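Local atomic coordinates of mediator of RNA polymerase II transcription subunit 18 (Schizosaccharomyces pombe, PDB entry 3C0T), a protein that forms part of the Mediator complex, a coactivator that relays signals from gene-specific regulatory proteins to the basal RNA polymerase II transcription machinery. Residues R50-D53 with S54-R57; V109-F112 with V113-M116; T194-S197 with A198-D201. All blocks are in the same frame, centred on the assembly; numbering follows the deposited sequence.

Contact 1 (R50-D53 with S54-R57)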
loop_
_atom_site.group_PDB
_atom_site.type_symbol
_atom_site.label_atom_id
_atom_site.label_comp_id
_atom_site.label_asym_id
_atom_site.label_seq_id
_atom_site.Cartn_x
_atom_site.Cartn_y
_atom_site.Cartn_z
ATOM N N ARG A 50 4.847 1.317 -21.233
ATOM C CA ARG A 50 5.550 1.524 -19.970
ATOM C C ARG A 50 5.372 0.297 -19.082
ATOM O O ARG A 50 4.338 -0.369 -19.144
ATOM C CB ARG A 50 4.993 2.756 -19.251
ATOM C CG ARG A 50 3.671 2.512 -18.524
ATOM C CD ARG A 50 2.558 2.075 -19.471
ATOM N NE ARG A 50 1.395 1.560 -18.749
ATOM C CZ ARG A 50 0.747 2.225 -17.794
ATOM N NH1 ARG A 50 1.147 3.441 -17.436
ATOM N NH2 ARG A 50 -0.302 1.672 -17.198
ATOM N N GLN A 51 6.374 0.000 -18.258
ATOM C CA GLN A 51 6.304 -1.152 -17.364
ATOM C C GLN A 51 6.503 -0.729 -15.911
ATOM O O GLN A 51 7.630 -0.693 -15.411
ATOM C CB GLN A 51 7.361 -2.183 -17.757
ATOM C CG GLN A 51 7.253 -2.659 -19.200
ATOM C CD GLN A 51 5.950 -3.396 -19.490
ATOM O OE1 GLN A 51 4.858 -2.865 -19.277
ATOM N NE2 GLN A 51 6.063 -4.625 -19.983
ATOM N N PRO A 52 5.404 -0.400 -15.212
ATOM C CA PRO A 52 5.435 0.027 -13.811
ATOM C C PRO A 52 6.092 -0.919 -12.804
ATOM O O PRO A 52 6.473 -0.489 -11.715
ATOM C CB PRO A 52 3.961 0.308 -13.496
ATOM C CG PRO A 52 3.216 -0.497 -14.510
ATOM C CD PRO A 52 4.035 -0.315 -15.747
ATOM N N ASP A 53 6.243 -2.190 -13.156
ATOM C CA ASP A 53 6.881 -3.135 -12.243
ATOM C C ASP A 53 8.374 -2.854 -12.111
ATOM O O ASP A 53 9.072 -3.503 -11.328
ATOM C CB ASP A 53 6.684 -4.579 -12.714
ATOM C CG ASP A 53 7.248 -4.830 -14.104
ATOM O OD1 ASP A 53 7.322 -6.010 -14.504
ATOM O OD2 ASP A 53 7.609 -3.859 -14.803
ATOM N N SER A 54 8.865 -1.894 -12.888
ATOM C CA SER A 54 10.278 -1.525 -12.847
ATOM C C SER A 54 10.437 -0.120 -12.266
ATOM O O SER A 54 11.547 0.407 -12.196
ATOM C CB SER A 54 10.890 -1.570 -14.251
ATOM O OG SER A 54 10.390 -0.509 -15.054
ATOM N N TRP A 55 9.325 0.484 -11.858
ATOM C CA TRP A 55 9.359 1.824 -11.278
ATOM C C TRP A 55 9.773 1.749 -9.810
ATOM O O TRP A 55 9.430 0.796 -9.096
ATOM C CB TRP A 55 7.989 2.493 -11.405
ATOM C CG TRP A 55 7.542 2.686 -12.833
ATOM C CD1 TRP A 55 8.141 2.184 -13.963
ATOM C CD2 TRP A 55 6.399 3.429 -13.285
ATOM N NE1 TRP A 55 7.440 2.569 -15.081
ATOM C CE2 TRP A 55 6.368 3.331 -14.699
ATOM C CE3 TRP A 55 5.398 4.164 -12.633
ATOM C CZ2 TRP A 55 5.374 3.946 -15.476
ATOM C CZ3 TRP A 55 4.406 4.780 -13.404
ATOM C CH2 TRP A 55 4.403 4.664 -14.813
ATOM N N LEU A 56 10.529 2.752 -9.376
ATOM C CA LEU A 56 11.013 2.840 -8.005
ATOM C C LEU A 56 9.960 3.526 -7.153
ATOM O O LEU A 56 9.554 4.655 -7.436
ATOM C CB LEU A 56 12.323 3.636 -7.967
ATOM C CG LEU A 56 13.655 2.874 -7.887
ATOM C CD1 LEU A 56 13.490 1.423 -8.274
ATOM C CD2 LEU A 56 14.668 3.559 -8.787
ATOM N N ARG A 57 9.525 2.837 -6.107
ATOM C CA ARG A 57 8.503 3.356 -5.209
ATOM C C ARG A 57 9.141 3.661 -3.861
ATOM O O ARG A 57 9.519 2.754 -3.120
ATOM C CB ARG A 57 7.390 2.311 -5.088
ATOM C CG ARG A 57 6.790 1.984 -6.452
ATOM C CD ARG A 57 5.971 0.696 -6.501
ATOM N NE ARG A 57 5.577 0.422 -7.883
ATOM C CZ ARG A 57 4.648 1.109 -8.541
ATOM N NH1 ARG A 57 4.004 2.096 -7.939
ATOM N NH2 ARG A 57 4.397 0.852 -9.818
HETATM O O HOH W 1 7.667 -1.151 -9.024
#

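Contact 2 (V109-F112 with V113-M116)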
loop_
_atom_site.group_PDB
_atom_site.type_symbol
_atom_site.label_atom_id
_atom_site.label_comp_id
_atom_site.label_asym_id
_atom_site.label_seq_id
_atom_site.Cartn_x
_atom_site.Cartn_y
_atom_site.Cartn_z
ATOM N N VAL A 109 17.868 11.161 -1.240
ATOM C CA VAL A 109 17.680 9.956 -2.036
ATOM C C VAL A 109 17.033 10.269 -3.383
ATOM O O VAL A 109 17.428 9.741 -4.418
ATOM C CB VAL A 109 16.798 8.960 -1.280
ATOM C CG1 VAL A 109 16.498 7.757 -2.158
ATOM C CG2 VAL A 109 17.496 8.541 0.005
ATOM N N THR A 110 16.026 11.128 -3.346
ATOM C CA THR A 110 15.300 11.556 -4.533
ATOM C C THR A 110 16.216 11.875 -5.705
ATOM O O THR A 110 16.013 11.389 -6.817
ATOM C CB THR A 110 14.452 12.804 -4.202
ATOM O OG1 THR A 110 13.230 12.384 -3.589
ATOM C CG2 THR A 110 14.164 13.631 -5.450
ATOM N N GLU A 111 17.224 12.702 -5.452
ATOM C CA GLU A 111 18.157 13.099 -6.492
ATOM C C GLU A 111 19.059 11.956 -6.928
ATOM O O GLU A 111 19.462 11.880 -8.090
ATOM C CB GLU A 111 18.978 14.289 -6.002
ATOM C CG GLU A 111 18.088 15.485 -5.670
ATOM C CD GLU A 111 18.816 16.629 -4.984
ATOM O OE1 GLU A 111 18.157 17.657 -4.708
ATOM O OE2 GLU A 111 20.035 16.503 -4.719
ATOM N N PHE A 112 19.370 11.055 -6.003
ATOM C CA PHE A 112 20.215 9.921 -6.340
ATOM C C PHE A 112 19.512 9.017 -7.342
ATOM O O PHE A 112 20.137 8.513 -8.276
ATOM C CB PHE A 112 20.556 9.096 -5.102
ATOM C CG PHE A 112 21.507 7.969 -5.378
ATOM C CD1 PHE A 112 22.883 8.171 -5.320
ATOM C CD2 PHE A 112 21.030 6.709 -5.723
ATOM C CE1 PHE A 112 23.770 7.132 -5.600
ATOM C CE2 PHE A 112 21.905 5.665 -6.006
ATOM C CZ PHE A 112 23.278 5.875 -5.944
ATOM N N VAL A 113 18.213 8.805 -7.151
ATOM C CA VAL A 113 17.484 7.940 -8.069
ATOM C C VAL A 113 17.351 8.596 -9.439
ATOM O O VAL A 113 17.292 7.902 -10.456
ATOM C CB VAL A 113 16.082 7.565 -7.529
ATOM C CG1 VAL A 113 16.184 7.130 -6.066
ATOM C CG2 VAL A 113 15.133 8.722 -7.696
ATOM N N GLU A 114 17.302 9.925 -9.477
ATOM C CA GLU A 114 17.209 10.620 -10.758
ATOM C C GLU A 114 18.539 10.428 -11.476
ATOM O O GLU A 114 18.575 10.272 -12.696
ATOM C CB GLU A 114 16.929 12.113 -10.562
ATOM C CG GLU A 114 15.622 12.394 -9.849
ATOM C CD GLU A 114 15.326 13.878 -9.703
ATOM O OE1 GLU A 114 16.235 14.635 -9.296
ATOM O OE2 GLU A 114 14.178 14.286 -9.983
ATOM N N LYS A 115 19.631 10.434 -10.713
ATOM C CA LYS A 115 20.955 10.236 -11.291
ATOM C C LYS A 115 21.060 8.858 -11.929
ATOM O O LYS A 115 21.752 8.679 -12.929
ATOM C CB LYS A 115 22.040 10.373 -10.229
ATOM C CG LYS A 115 22.712 11.734 -10.176
ATOM C CD LYS A 115 21.794 12.816 -9.630
ATOM C CE LYS A 115 22.585 14.091 -9.343
ATOM N NZ LYS A 115 21.758 15.138 -8.680
ATOM N N MET A 116 20.375 7.882 -11.344
ATOM C CA MET A 116 20.388 6.522 -11.870
ATOM C C MET A 116 19.622 6.425 -13.181
ATOM O O MET A 116 19.605 5.370 -13.812
ATOM C CB MET A 116 19.761 5.552 -10.871
ATOM C CG MET A 116 20.569 5.309 -9.616
ATOM S SD MET A 116 19.819 3.980 -8.655
ATOM C CE MET A 116 18.698 4.922 -7.628
#

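Contact 3 (T194-S197 with A198-D201)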
loop_
_atom_site.group_PDB
_atom_site.type_symbol
_atom_site.label_atom_id
_atom_site.label_comp_id
_atom_site.label_asym_id
_atom_site.label_seq_id
_atom_site.Cartn_x
_atom_site.Cartn_y
_atom_site.Cartn_z
ATOM N N THR A 194 -11.301 -15.944 6.939
ATOM C CA THR A 194 -12.546 -16.357 7.572
ATOM C C THR A 194 -12.766 -15.572 8.857
ATOM O O THR A 194 -13.901 -15.330 9.260
ATOM C CB THR A 194 -12.603 -17.901 7.861
ATOM O OG1 THR A 194 -12.554 -18.142 9.272
ATOM C CG2 THR A 194 -11.471 -18.614 7.185
ATOM N N LEU A 195 -11.686 -15.154 9.498
ATOM C CA LEU A 195 -11.834 -14.373 10.719
ATOM C C LEU A 195 -12.477 -13.003 10.419
ATOM O O LEU A 195 -13.161 -12.446 11.275
ATOM C CB LEU A 195 -10.475 -14.156 11.391
ATOM C CG LEU A 195 -10.366 -14.423 12.895
ATOM C CD1 LEU A 195 -9.108 -13.749 13.430
ATOM C CD2 LEU A 195 -11.577 -13.891 13.612
ATOM N N LEU A 196 -12.270 -12.474 9.212
ATOM C CA LEU A 196 -12.818 -11.163 8.835
ATOM C C LEU A 196 -14.004 -11.238 7.875
ATOM O O LEU A 196 -14.557 -10.206 7.484
ATOM C CB LEU A 196 -11.746 -10.288 8.163
ATOM C CG LEU A 196 -10.348 -10.091 8.757
ATOM C CD1 LEU A 196 -9.708 -8.894 8.076
ATOM C CD2 LEU A 196 -10.415 -9.872 10.253
ATOM N N SER A 197 -14.378 -12.455 7.488
ATOM C CA SER A 197 -15.477 -12.668 6.548
ATOM C C SER A 197 -16.825 -12.186 7.058
ATOM O O SER A 197 -17.745 -11.979 6.272
ATOM C CB SER A 197 -15.581 -14.151 6.202
ATOM O OG SER A 197 -15.846 -14.912 7.374
ATOM N N ALA A 198 -16.950 -12.027 8.370
ATOM C CA ALA A 198 -18.208 -11.576 8.955
ATOM C C ALA A 198 -18.465 -10.105 8.663
ATOM O O ALA A 198 -19.601 -9.642 8.773
ATOM C CB ALA A 198 -18.206 -11.808 10.466
ATOM N N PHE A 199 -17.421 -9.366 8.294
ATOM C CA PHE A 199 -17.600 -7.946 8.017
ATOM C C PHE A 199 -16.846 -7.362 6.833
ATOM O O PHE A 199 -16.797 -6.150 6.678
ATOM C CB PHE A 199 -17.298 -7.124 9.272
ATOM C CG PHE A 199 -15.993 -7.463 9.924
ATOM C CD1 PHE A 199 -14.796 -6.979 9.409
ATOM C CD2 PHE A 199 -15.965 -8.268 11.062
ATOM C CE1 PHE A 199 -13.586 -7.291 10.019
ATOM C CE2 PHE A 199 -14.767 -8.589 11.680
ATOM C CZ PHE A 199 -13.572 -8.101 11.161
ATOM N N CYS A 200 -16.259 -8.210 5.996
ATOM C CA CYS A 200 -15.548 -7.719 4.822
ATOM C C CYS A 200 -15.141 -8.851 3.903
ATOM O O CYS A 200 -14.561 -9.836 4.349
ATOM C CB CYS A 200 -14.291 -6.932 5.208
ATOM S SG CYS A 200 -13.441 -6.239 3.742
ATOM N N ASP A 201 -15.434 -8.704 2.618
ATOM C CA ASP A 201 -15.085 -9.732 1.658
ATOM C C ASP A 201 -13.675 -9.510 1.132
ATOM O O ASP A 201 -13.368 -8.470 0.548
ATOM C CB ASP A 201 -16.083 -9.749 0.498
ATOM C CG ASP A 201 -15.771 -10.834 -0.524
ATOM O OD1 ASP A 201 -15.640 -12.020 -0.135
ATOM O OD2 ASP A 201 -15.655 -10.501 -1.724
#

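Contact 1 (R50-D53 with S54-R57)
P52 lies on one face of the W55 indole within a 3-10 turn that feeds directly into strand 56-61 of the antiparallel sheet. The approach is a CH-pi contact: P52 CA stands 3.3 Å from the centroid of the W55 five-membered ring, 3° off the ring normal, and P52 CB follows it toward W55 CD2. R50 reaches the indole farther out, its CG 3.8 Å from W55 CZ2; its chain bends at chi2, and the guanidinium plane stands nearly perpendicular to the indole, 88° apart. Two carbonyls hold the turn. Q51 O accepts from S54 N and from S54 OG, the latter at 2.8 Å. P52 O is gripped from opposite faces of its plane, by W55 N at 3.0 Å and by R57 NH2 at 3.1 Å. Both R57 NH1 and NH2 also bond the backbone of the chain of another protein, which packs on R50, P52 and W55 as well, so this turn belongs to that interface. W55 also packs on V38, R40 and P41 of strand 27-41. A serine in place of W55 would probably leave P52 CA and the R50 CG methylene without their aromatic surface and open a gap against strand 27-41. Beside P52 O, an ordered water accepts from R57 NE at 2.9 Å.

Contact 2 (V109-F112 with V113-M116)
F112 swings its ring away from the backbone nitrogen, chi1 -176°, while M116 carries CG beside its own nitrogen and bends at chi3, -90°, which folds the methyl back toward the ring of F112. M116 CE arrives at the ring edge, near its plane, 3.5 Å from F112 CD2. The sulfur follows obliquely: M116 SD lies 4.9 Å from the F112 centroid, a Met-aromatic contact between residues i and i+4. Both residues sit on helix 109-115 or just beyond it, where i to i+4 backbone bonds run from V113 N to V109 O at 3.0 Å through to M116 N to F112 O. V109 CG1 meets V113 CG1 at 4.0 Å, both residues buried; V113, with T110 and E114, packs on Y39 of strand 27-41. E114 CG and K115 CD lie against the carbonyl oxygens of T110 and E111, respectively. E114 OE1 comes to 3.7 Å from E111 CA, and the carboxylate planes of E111 and E114 are nearly parallel, 14° apart. K115 folds at chi2 back along the helix, bringing NZ to 4.0 Å from E111 CB, yet NZ stays 4.5 Å from E111 OE2, too far for a salt bridge.

Contact 3 (T194-S197 with A198-D201)
F199 doubles back over L196 in a type I-like beta turn, L196-S197-A198-F199, that carries the chain off helix 179-196 into the following loop. S197, the residue ahead of the second segment, prepares the turn by bonding backward along the helix: its OG donates to T194 O at 2.7 Å, a geometry allowed because OG sits between its own backbone nitrogen and carbonyl carbon. A198 is the second corner residue, after S197, and the peptide beyond it aims the next N-H inward. F199 closes the turn, its N bonding L196 O at 3.1 Å with an N-H...O angle of 161°; the donor stands well above the carbonyl plane. The same residue places its ring by a chi1 of 50°, which turns CG back toward the helix and sets one face over the carbonyl it has just bonded. L196 O lies 3.8 Å above that ring plane, offset toward the rim, and L196 CA makes a CH-pi contact over the face, 4.3 Å from the centroid. The leucine side chain reaches past the far end of the ring, with L196 CD2 3.7 Å from F199 CZ. L22 of helix 15-25 touches both L196 and F199, and S21 also meets the phenylalanine, so the turn joins the end of one helix to the flank of another. R14 NH2 adds a hydrogen bond to F199 O. At C200 the backbone becomes extended and leaves the turn, while its side chain stays buried. C200 O faces back to S197 CA at 3.7 Å, and C200 CB rests 4.0 Å from L196 O.

Contacts 1, 2 and 3 follow one another along the chain. Contacts 1 and 2 are neighbours on one side of the chain's centre, their centres 15 Å apart and their nearest atoms about 4 Å apart without touching. Both lean on strand 27-41: the first leads into its partner strand 56-61, and the second is a helix whose side chains pack on Y39. Contact 3 sits on the opposite side, at the end of helix 179-196 beside helix 15-25, with its centre 32 Å from that of contact 1 and 42 Å from that of contact 2. Contacts 1 and 2 thus flank one region of the curled antiparallel sheet, while contact 3 belongs to the helical side of the fold; contact 1 also meets the chain of another protein.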